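PDB 5EZM: 4-amino-4-deoxy-L-arabinose transferase or related glycosyltransferases of PMT family from Cupriavidus metallidurans, which probably transfers 4-amino-4-deoxy-L-arabinose to lipid A, as a zinc-binding membrane glycosyltransferase of the GT-C fold. Local coordinates for residues H53-R67 and D490-M502. Residues are numbered along the deposited sequence; the frame is centred on the assembly and turned at random.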
ATOM      1  N   HIS A  53       9.143  -4.912  11.232  1.00 56.54           N
ATOM      2  CA  HIS A  53      10.223  -4.309  10.473  1.00 53.67           C
ATOM      3  C   HIS A  53       9.794  -4.121   9.023  1.00 54.67           C
ATOM      4  O   HIS A  53       8.848  -4.750   8.541  1.00 55.72           O
ATOM      5  CB  HIS A  53      11.483  -5.167  10.551  1.00 52.70           C
ATOM      6  CG  HIS A  53      12.140  -5.147  11.894  1.00 53.19           C
ATOM      7  ND1 HIS A  53      11.915  -6.116  12.848  1.00 54.54           N
ATOM      8  CD2 HIS A  53      13.008  -4.269  12.448  1.00 53.27           C
ATOM      9  CE1 HIS A  53      12.620  -5.839  13.929  1.00 54.38           C
ATOM     10  NE2 HIS A  53      13.291  -4.721  13.713  1.00 54.53           N
ATOM     11  N   LEU A  54      10.503  -3.237   8.324  1.00 55.67           N
ATOM     12  CA  LEU A  54      10.121  -2.875   6.965  1.00 55.98           C
ATOM     13  C   LEU A  54      10.323  -4.051   6.018  1.00 57.07           C
ATOM     14  O   LEU A  54      11.375  -4.699   6.024  1.00 57.66           O
ATOM     15  CB  LEU A  54      10.926  -1.668   6.488  1.00 54.67           C
ATOM     16  CG  LEU A  54      10.686  -0.358   7.239  1.00 53.71           C
ATOM     17  CD1 LEU A  54      11.486   0.763   6.609  1.00 51.53           C
ATOM     18  CD2 LEU A  54       9.204  -0.016   7.262  1.00 53.66           C
ATOM     19  N   VAL A  55       9.310  -4.320   5.203  1.00 56.86           N
ATOM     20  CA  VAL A  55       9.304  -5.452   4.285  1.00 56.74           C
ATOM     21  C   VAL A  55       9.634  -4.930   2.892  1.00 58.35           C
ATOM     22  O   VAL A  55       8.864  -4.161   2.305  1.00 59.63           O
ATOM     23  CB  VAL A  55       7.956  -6.184   4.310  1.00 52.13           C
ATOM     24  CG1 VAL A  55       7.875  -7.207   3.183  1.00 49.43           C
ATOM     25  CG2 VAL A  55       7.744  -6.848   5.664  1.00 50.84           C
ATOM     26  N   GLY A  56      10.778  -5.345   2.357  1.00 57.13           N
ATOM     27  CA  GLY A  56      11.162  -4.969   1.008  1.00 57.55           C
ATOM     28  C   GLY A  56      10.372  -5.715  -0.049  1.00 60.33           C
ATOM     29  O   GLY A  56       9.806  -6.771   0.229  1.00 63.21           O
ATOM     30  N   PRO A  57      10.331  -5.178  -1.276  1.00 60.85           N
ATOM     31  CA  PRO A  57      10.990  -3.929  -1.673  1.00 62.49           C
ATOM     32  C   PRO A  57      10.216  -2.654  -1.340  1.00 63.83           C
ATOM     33  O   PRO A  57      10.846  -1.649  -1.016  1.00 63.98           O
ATOM     34  CB  PRO A  57      11.119  -4.081  -3.191  1.00 61.84           C
ATOM     35  CG  PRO A  57       9.983  -4.955  -3.573  1.00 59.56           C
ATOM     36  CD  PRO A  57       9.796  -5.914  -2.435  1.00 58.94           C
ATOM     37  N   ASP A  58       8.883  -2.710  -1.397  1.00 65.75           N
ATOM     38  CA  ASP A  58       8.071  -1.494  -1.400  1.00 66.59           C
ATOM     39  C   ASP A  58       8.276  -0.664  -0.136  1.00 60.30           C
ATOM     40  O   ASP A  58       8.678   0.505  -0.205  1.00 58.00           O
ATOM     41  CB  ASP A  58       6.598  -1.857  -1.576  1.00 73.42           C
ATOM     42  CG  ASP A  58       6.305  -2.433  -2.945  1.00 79.84           C
ATOM     43  OD1 ASP A  58       6.956  -1.997  -3.919  1.00 81.68           O
ATOM     44  OD2 ASP A  58       5.430  -3.320  -3.045  1.00 82.82           O
ATOM     45  N   GLU A  59       7.982  -1.246   1.031  1.00 59.08           N
ATOM     46  CA  GLU A  59       8.084  -0.501   2.285  1.00 59.48           C
ATOM     47  C   GLU A  59       9.469   0.109   2.453  1.00 58.05           C
ATOM     48  O   GLU A  59       9.609   1.298   2.775  1.00 58.44           O
ATOM     49  CB  GLU A  59       7.765  -1.410   3.472  1.00 58.59           C
ATOM     50  CG  GLU A  59       6.333  -1.880   3.541  1.00 56.88           C
ATOM     51  CD  GLU A  59       5.957  -2.336   4.932  1.00 55.71           C
ATOM     52  OE1 GLU A  59       6.667  -3.205   5.486  1.00 55.52           O
ATOM     53  OE2 GLU A  59       4.964  -1.810   5.479  1.00 54.89           O
ATOM     54  N   GLY A  60      10.507  -0.701   2.237  1.00 54.22           N
ATOM     55  CA  GLY A  60      11.861  -0.191   2.344  1.00 52.53           C
ATOM     56  C   GLY A  60      12.175   0.860   1.298  1.00 51.34           C
ATOM     57  O   GLY A  60      12.786   1.884   1.604  1.00 49.67           O
ATOM     58  N   ARG A  61      11.752   0.626   0.049  1.00 53.08           N
ATOM     59  CA  ARG A  61      12.062   1.563  -1.028  1.00 56.43           C
ATOM     60  C   ARG A  61      11.473   2.940  -0.755  1.00 57.16           C
ATOM     61  O   ARG A  61      12.169   3.958  -0.855  1.00 60.01           O
ATOM     62  CB  ARG A  61      11.555   1.032  -2.371  1.00 57.21           C
ATOM     63  CG  ARG A  61      11.483   2.116  -3.446  1.00 58.66           C
ATOM     64  CD  ARG A  61      11.137   1.574  -4.826  1.00 59.10           C
ATOM     65  NE  ARG A  61       9.998   0.663  -4.793  1.00 59.27           N
ATOM     66  CZ  ARG A  61      10.023  -0.574  -5.276  1.00 59.34           C
ATOM     67  NH1 ARG A  61      11.123  -1.043  -5.846  1.00 57.24           N
ATOM     68  NH2 ARG A  61       8.942  -1.337  -5.197  1.00 63.22           N
ATOM     69  N   TYR A  62      10.186   2.997  -0.414  1.00 54.51           N
ATOM     70  CA  TYR A  62       9.567   4.300  -0.205  1.00 55.08           C
ATOM     71  C   TYR A  62      10.016   4.928   1.109  1.00 53.72           C
ATOM     72  O   TYR A  62      10.170   6.155   1.186  1.00 51.29           O
ATOM     73  CB  TYR A  62       8.047   4.165  -0.282  1.00 54.86           C
ATOM     74  CG  TYR A  62       7.606   3.647  -1.631  1.00 57.80           C
ATOM     75  CD1 TYR A  62       8.073   4.232  -2.803  1.00 59.06           C
ATOM     76  CD2 TYR A  62       6.766   2.548  -1.739  1.00 60.83           C
ATOM     77  CE1 TYR A  62       7.695   3.756  -4.041  1.00 61.22           C
ATOM     78  CE2 TYR A  62       6.380   2.061  -2.979  1.00 63.40           C
ATOM     79  CZ  TYR A  62       6.849   2.670  -4.126  1.00 64.25           C
ATOM     80  OH  TYR A  62       6.471   2.195  -5.361  1.00 67.31           O
ATOM     81  N   ALA A  63      10.265   4.111   2.138  1.00 54.03           N
ATOM     82  CA  ALA A  63      10.780   4.665   3.386  1.00 55.56           C
ATOM     83  C   ALA A  63      12.153   5.289   3.182  1.00 59.50           C
ATOM     84  O   ALA A  63      12.462   6.339   3.762  1.00 63.46           O
ATOM     85  CB  ALA A  63      10.837   3.584   4.463  1.00 53.02           C
ATOM     86  N   GLU A  64      12.985   4.666   2.341  1.00 58.22           N
ATOM     87  CA  GLU A  64      14.341   5.161   2.119  1.00 56.86           C
ATOM     88  C   GLU A  64      14.358   6.359   1.183  1.00 57.36           C
ATOM     89  O   GLU A  64      15.082   7.327   1.434  1.00 62.13           O
ATOM     90  CB  GLU A  64      15.232   4.050   1.565  1.00 56.89           C
ATOM     91  CG  GLU A  64      16.588   4.543   1.061  1.00 59.66           C
ATOM     92  CD  GLU A  64      17.446   5.175   2.153  1.00 61.30           C
ATOM     93  OE1 GLU A  64      17.164   4.963   3.350  1.00 61.66           O
ATOM     94  OE2 GLU A  64      18.415   5.883   1.813  1.00 62.97           O
ATOM     95  N   ILE A  65      13.594   6.305   0.091  1.00 53.32           N
ATOM     96  CA  ILE A  65      13.451   7.480  -0.765  1.00 52.79           C
ATOM     97  C   ILE A  65      13.004   8.674   0.065  1.00 54.65           C
ATOM     98  O   ILE A  65      13.586   9.764  -0.008  1.00 56.89           O
ATOM     99  CB  ILE A  65      12.468   7.193  -1.913  1.00 54.05           C
ATOM    100  CG1 ILE A  65      13.090   6.218  -2.913  1.00 56.42           C
ATOM    101  CG2 ILE A  65      12.072   8.482  -2.603  1.00 55.46           C
ATOM    102  CD1 ILE A  65      12.138   5.745  -3.986  1.00 57.45           C
ATOM    103  N   SER A  66      11.977   8.473   0.892  1.00 57.36           N
ATOM    104  CA  SER A  66      11.508   9.560   1.743  1.00 56.23           C
ATOM    105  C   SER A  66      12.586  10.002   2.722  1.00 56.05           C
ATOM    106  O   SER A  66      12.712  11.196   3.012  1.00 57.54           O
ATOM    107  CB  SER A  66      10.243   9.136   2.480  1.00 53.50           C
ATOM    108  OG  SER A  66       9.180   8.957   1.564  1.00 52.50           O
ATOM    109  N   ARG A  67      13.377   9.060   3.240  1.00 54.76           N
ATOM    110  CA  ARG A  67      14.477   9.444   4.119  1.00 55.47           C
ATOM    111  C   ARG A  67      15.463  10.356   3.398  1.00 58.16           C
ATOM    112  O   ARG A  67      15.872  11.392   3.932  1.00 60.70           O
ATOM    113  CB  ARG A  67      15.198   8.207   4.655  1.00 54.67           C
ATOM    114  CG  ARG A  67      16.280   8.545   5.677  1.00 55.35           C
ATOM    115  CD  ARG A  67      17.202   7.367   5.952  1.00 55.86           C
ATOM    116  NE  ARG A  67      18.092   7.090   4.829  1.00 57.42           N
ATOM    117  CZ  ARG A  67      19.240   7.723   4.617  1.00 61.48           C
ATOM    118  NH1 ARG A  67      19.993   7.405   3.573  1.00 64.01           N
ATOM    119  NH2 ARG A  67      19.635   8.679   5.447  1.00 63.37           N
ATOM    120  N   ASP A 490      19.534  -3.871  -2.156  1.00 56.79           N
ATOM    121  CA  ASP A 490      18.940  -4.100  -0.847  1.00 56.43           C
ATOM    122  C   ASP A 490      17.978  -2.963  -0.529  1.00 56.83           C
ATOM    123  O   ASP A 490      18.376  -1.794  -0.502  1.00 56.53           O
ATOM    124  CB  ASP A 490      20.026  -4.208   0.218  1.00 54.03           C
ATOM    125  CG  ASP A 490      19.562  -4.965   1.441  1.00 56.94           C
ATOM    126  OD1 ASP A 490      20.364  -5.751   1.984  1.00 59.45           O
ATOM    127  OD2 ASP A 490      18.396  -4.786   1.857  1.00 58.88           O
ATOM    128  N   HIS A 491      16.713  -3.298  -0.296  1.00 58.58           N
ATOM    129  CA  HIS A 491      15.689  -2.277  -0.130  1.00 60.91           C
ATOM    130  C   HIS A 491      15.460  -1.866   1.318  1.00 62.19           C
ATOM    131  O   HIS A 491      14.836  -0.826   1.555  1.00 63.33           O
ATOM    132  CB  HIS A 491      14.366  -2.758  -0.725  1.00 62.60           C
ATOM    133  CG  HIS A 491      14.382  -2.886  -2.216  1.00 62.06           C
ATOM    134  ND1 HIS A 491      14.296  -1.796  -3.057  1.00 61.40           N
ATOM    135  CD2 HIS A 491      14.462  -3.974  -3.016  1.00 62.31           C
ATOM    136  CE1 HIS A 491      14.322  -2.208  -4.312  1.00 62.38           C
ATOM    137  NE2 HIS A 491      14.421  -3.527  -4.314  1.00 63.41           N
ATOM    138  N   THR A 492      15.940  -2.639   2.287  1.00 61.00           N
ATOM    139  CA  THR A 492      15.666  -2.352   3.690  1.00 59.60           C
ATOM    140  C   THR A 492      16.907  -2.031   4.503  1.00 59.19           C
ATOM    141  O   THR A 492      16.843  -1.185   5.399  1.00 59.77           O
ATOM    142  CB  THR A 492      14.939  -3.535   4.336  1.00 62.21           C
ATOM    143  OG1 THR A 492      15.726  -4.721   4.182  1.00 63.85           O
ATOM    144  CG2 THR A 492      13.582  -3.741   3.683  1.00 63.80           C
ATOM    145  N   LEU A 493      18.035  -2.684   4.224  1.00 59.83           N
ATOM    146  CA  LEU A 493      19.233  -2.462   5.031  1.00 59.15           C
ATOM    147  C   LEU A 493      19.778  -1.040   4.931  1.00 57.61           C
ATOM    148  O   LEU A 493      20.160  -0.486   5.978  1.00 58.69           O
ATOM    149  CB  LEU A 493      20.315  -3.483   4.657  1.00 56.87           C
ATOM    150  CG  LEU A 493      21.602  -3.413   5.484  1.00 53.23           C
ATOM    151  CD1 LEU A 493      21.318  -3.743   6.937  1.00 54.58           C
ATOM    152  CD2 LEU A 493      22.655  -4.346   4.922  1.00 51.46           C
ATOM    153  N   PRO A 494      19.858  -0.401   3.755  1.00 54.05           N
ATOM    154  CA  PRO A 494      20.332   0.995   3.741  1.00 54.90           C
ATOM    155  C   PRO A 494      19.482   1.929   4.585  1.00 59.78           C
ATOM    156  O   PRO A 494      20.029   2.845   5.211  1.00 65.13           O
ATOM    157  CB  PRO A 494      20.297   1.369   2.249  1.00 52.18           C
ATOM    158  CG  PRO A 494      19.525   0.296   1.578  1.00 50.89           C
ATOM    159  CD  PRO A 494      19.714  -0.933   2.390  1.00 51.12           C
ATOM    160  N   PHE A 495      18.162   1.720   4.636  1.00 56.83           N
ATOM    161  CA  PHE A 495      17.322   2.542   5.502  1.00 52.23           C
ATOM    162  C   PHE A 495      17.724   2.380   6.959  1.00 52.48           C
ATOM    163  O   PHE A 495      17.897   3.369   7.680  1.00 51.98           O
ATOM    164  CB  PHE A 495      15.846   2.185   5.321  1.00 50.33           C
ATOM    165  CG  PHE A 495      14.925   2.905   6.279  1.00 49.50           C
ATOM    166  CD1 PHE A 495      14.478   4.190   6.002  1.00 51.30           C
ATOM    167  CD2 PHE A 495      14.506   2.299   7.454  1.00 49.50           C
ATOM    168  CE1 PHE A 495      13.628   4.853   6.881  1.00 53.59           C
ATOM    169  CE2 PHE A 495      13.655   2.955   8.337  1.00 51.13           C
ATOM    170  CZ  PHE A 495      13.216   4.232   8.051  1.00 52.54           C
ATOM    171  N   TYR A 496      17.867   1.133   7.414  1.00 55.42           N
ATOM    172  CA  TYR A 496      18.222   0.901   8.811  1.00 57.33           C
ATOM    173  C   TYR A 496      19.627   1.393   9.127  1.00 59.75           C
ATOM    174  O   TYR A 496      19.914   1.735  10.280  1.00 63.57           O
ATOM    175  CB  TYR A 496      18.073  -0.578   9.157  1.00 52.33           C
ATOM    176  CG  TYR A 496      16.635  -0.976   9.359  1.00 52.48           C
ATOM    177  CD1 TYR A 496      15.964  -0.639  10.526  1.00 52.72           C
ATOM    178  CD2 TYR A 496      15.939  -1.675   8.379  1.00 53.52           C
ATOM    179  CE1 TYR A 496      14.643  -0.989  10.716  1.00 52.86           C
ATOM    180  CE2 TYR A 496      14.612  -2.033   8.563  1.00 52.87           C
ATOM    181  CZ  TYR A 496      13.973  -1.684   9.734  1.00 53.08           C
ATOM    182  OH  TYR A 496      12.659  -2.032   9.928  1.00 57.24           O
ATOM    183  N   LEU A 497      20.509   1.450   8.128  1.00 56.93           N
ATOM    184  CA  LEU A 497      21.842   1.994   8.347  1.00 57.35           C
ATOM    185  C   LEU A 497      21.890   3.512   8.245  1.00 60.79           C
ATOM    186  O   LEU A 497      22.910   4.104   8.618  1.00 62.97           O
ATOM    187  CB  LEU A 497      22.829   1.386   7.349  1.00 52.45           C
ATOM    188  CG  LEU A 497      23.170  -0.083   7.586  1.00 51.16           C
ATOM    189  CD1 LEU A 497      24.009  -0.623   6.447  1.00 49.83           C
ATOM    190  CD2 LEU A 497      23.888  -0.251   8.913  1.00 51.19           C
ATOM    191  N   ARG A 498      20.817   4.148   7.771  1.00 60.64           N
ATOM    192  CA  ARG A 498      20.821   5.572   7.440  1.00 60.07           C
ATOM    193  C   ARG A 498      21.992   5.891   6.514  1.00 59.50           C
ATOM    194  O   ARG A 498      22.741   6.849   6.715  1.00 64.09           O
ATOM    195  CB  ARG A 498      20.865   6.438   8.705  1.00 63.13           C
ATOM    196  CG  ARG A 498      19.977   5.967   9.853  1.00 66.29           C
ATOM    197  CD  ARG A 498      18.510   6.198   9.561  1.00 69.90           C
ATOM    198  NE  ARG A 498      17.681   6.144  10.766  1.00 76.07           N
ATOM    199  CZ  ARG A 498      16.937   5.100  11.127  1.00 74.74           C
ATOM    200  NH1 ARG A 498      16.913   4.007  10.375  1.00 74.94           N
ATOM    201  NH2 ARG A 498      16.212   5.150  12.239  1.00 71.62           N
ATOM    202  N   HIS A 499      22.155   5.055   5.488  1.00 57.42           N
ATOM    203  CA  HIS A 499      23.331   5.108   4.627  1.00 59.08           C
ATOM    204  C   HIS A 499      23.012   4.538   3.247  1.00 59.91           C
ATOM    205  O   HIS A 499      22.606   3.375   3.136  1.00 60.45           O
ATOM    206  CB  HIS A 499      24.482   4.341   5.275  1.00 58.31           C
ATOM    207  CG  HIS A 499      25.810   4.575   4.630  1.00 60.35           C
ATOM    208  ND1 HIS A 499      26.118   4.108   3.371  1.00 60.02           N
ATOM    209  CD2 HIS A 499      26.919   5.213   5.076  1.00 62.80           C
ATOM    210  CE1 HIS A 499      27.355   4.456   3.066  1.00 61.72           C
ATOM    211  NE2 HIS A 499      27.865   5.127   4.084  1.00 62.11           N
ATOM    212  N   PRO A 500      23.187   5.313   2.181  1.00 59.53           N
ATOM    213  CA  PRO A 500      22.810   4.839   0.846  1.00 57.13           C
ATOM    214  C   PRO A 500      23.802   3.830   0.293  1.00 57.65           C
ATOM    215  O   PRO A 500      24.978   3.796   0.662  1.00 61.22           O
ATOM    216  CB  PRO A 500      22.815   6.117  -0.005  1.00 56.70           C
ATOM    217  CG  PRO A 500      22.908   7.253   0.971  1.00 60.51           C
ATOM    218  CD  PRO A 500      23.635   6.711   2.156  1.00 60.99           C
ATOM    219  N   LEU A 501      23.300   3.005  -0.622  1.00 55.95           N
ATOM    220  CA  LEU A 501      24.141   2.062  -1.344  1.00 54.12           C
ATOM    221  C   LEU A 501      24.793   2.740  -2.540  1.00 53.89           C
ATOM    222  O   LEU A 501      24.179   3.576  -3.209  1.00 54.48           O
ATOM    223  CB  LEU A 501      23.317   0.869  -1.833  1.00 52.79           C
ATOM    224  CG  LEU A 501      22.795  -0.153  -0.828  1.00 51.75           C
ATOM    225  CD1 LEU A 501      21.958  -1.189  -1.552  1.00 50.53           C
ATOM    226  CD2 LEU A 501      23.951  -0.814  -0.101  1.00 53.82           C
ATOM    227  N   MET A 502      26.041   2.374  -2.814  1.00 53.77           N
ATOM    228  CA  MET A 502      26.686   2.724  -4.074  1.00 56.51           C
ATOM    229  C   MET A 502      26.550   1.528  -5.005  1.00 56.68           C
ATOM    230  O   MET A 502      27.240   0.516  -4.831  1.00 56.89           O
ATOM    231  CB  MET A 502      28.148   3.110  -3.880  1.00 59.67           C
ATOM    232  CG  MET A 502      28.849   3.402  -5.194  1.00 65.92           C
ATOM    233  SD  MET A 502      30.389   4.300  -4.980  1.00 73.33           S
ATOM    234  CE  MET A 502      29.778   5.781  -4.174  1.00 75.56           C
TER
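The phenol oxygen of Y496 is gripped by two groups: L54 N donates to Y496 OH over 2.9 Å, nearly straight at 167°, and E107 forms a second hydrogen bond with the same hydroxyl. Although CB of Y496 points away from 53-67, setting CG anti to the carbonyl carbon (chi1 -77°) swings the ring back to that backbone and brings the hydroxyl to L54 N. H53 meets this hydroxyl with the edge of its imidazole, whose ND1 is hydrogen-bonded to E458.

Next to it, two CH groups share one face of the F495 ring. L54 CD1 stands 3.9 Å from the centroid of F495, and A63 CB makes a second CH-pi contact, 4.2 Å from that F495 centroid; R498 NH1 lies over the opposite face. Further along, G60 and T492 bring the backbones to 4.6 Å between their CA atoms. G60 has no side chain here, and its CA comes to H491 O in a CA-H...O contact of 3.1 Å. P57 CB covers one face of the H491 imidazole, 3.5 Å from its centroid, while H491 ND1 hydrogen-bonds with Y80.

At the far end R67 holds E64 side-on, NE to E64 OE1 and NH1 to E64 OE2, both 2.8 Å, and lays one guanidinium face over the R498–H499 peptide with P500 CG at its edge. A leucine in place of R67 would probably leave the buried carboxylate of E64 without this mate, free to turn, and strip the cover from that peptide. This ion pair is internal to the helix carrying R61, whose side chain is about 6 Å from that of zinc ligand H270. With one hydrogen bond crossing, the loop and helix of 53-67 thus meet 490-502 of the C-terminal domain mainly through apolar and CH-pi contacts, their polar groups largely satisfied locally or by residues elsewhere in the chain.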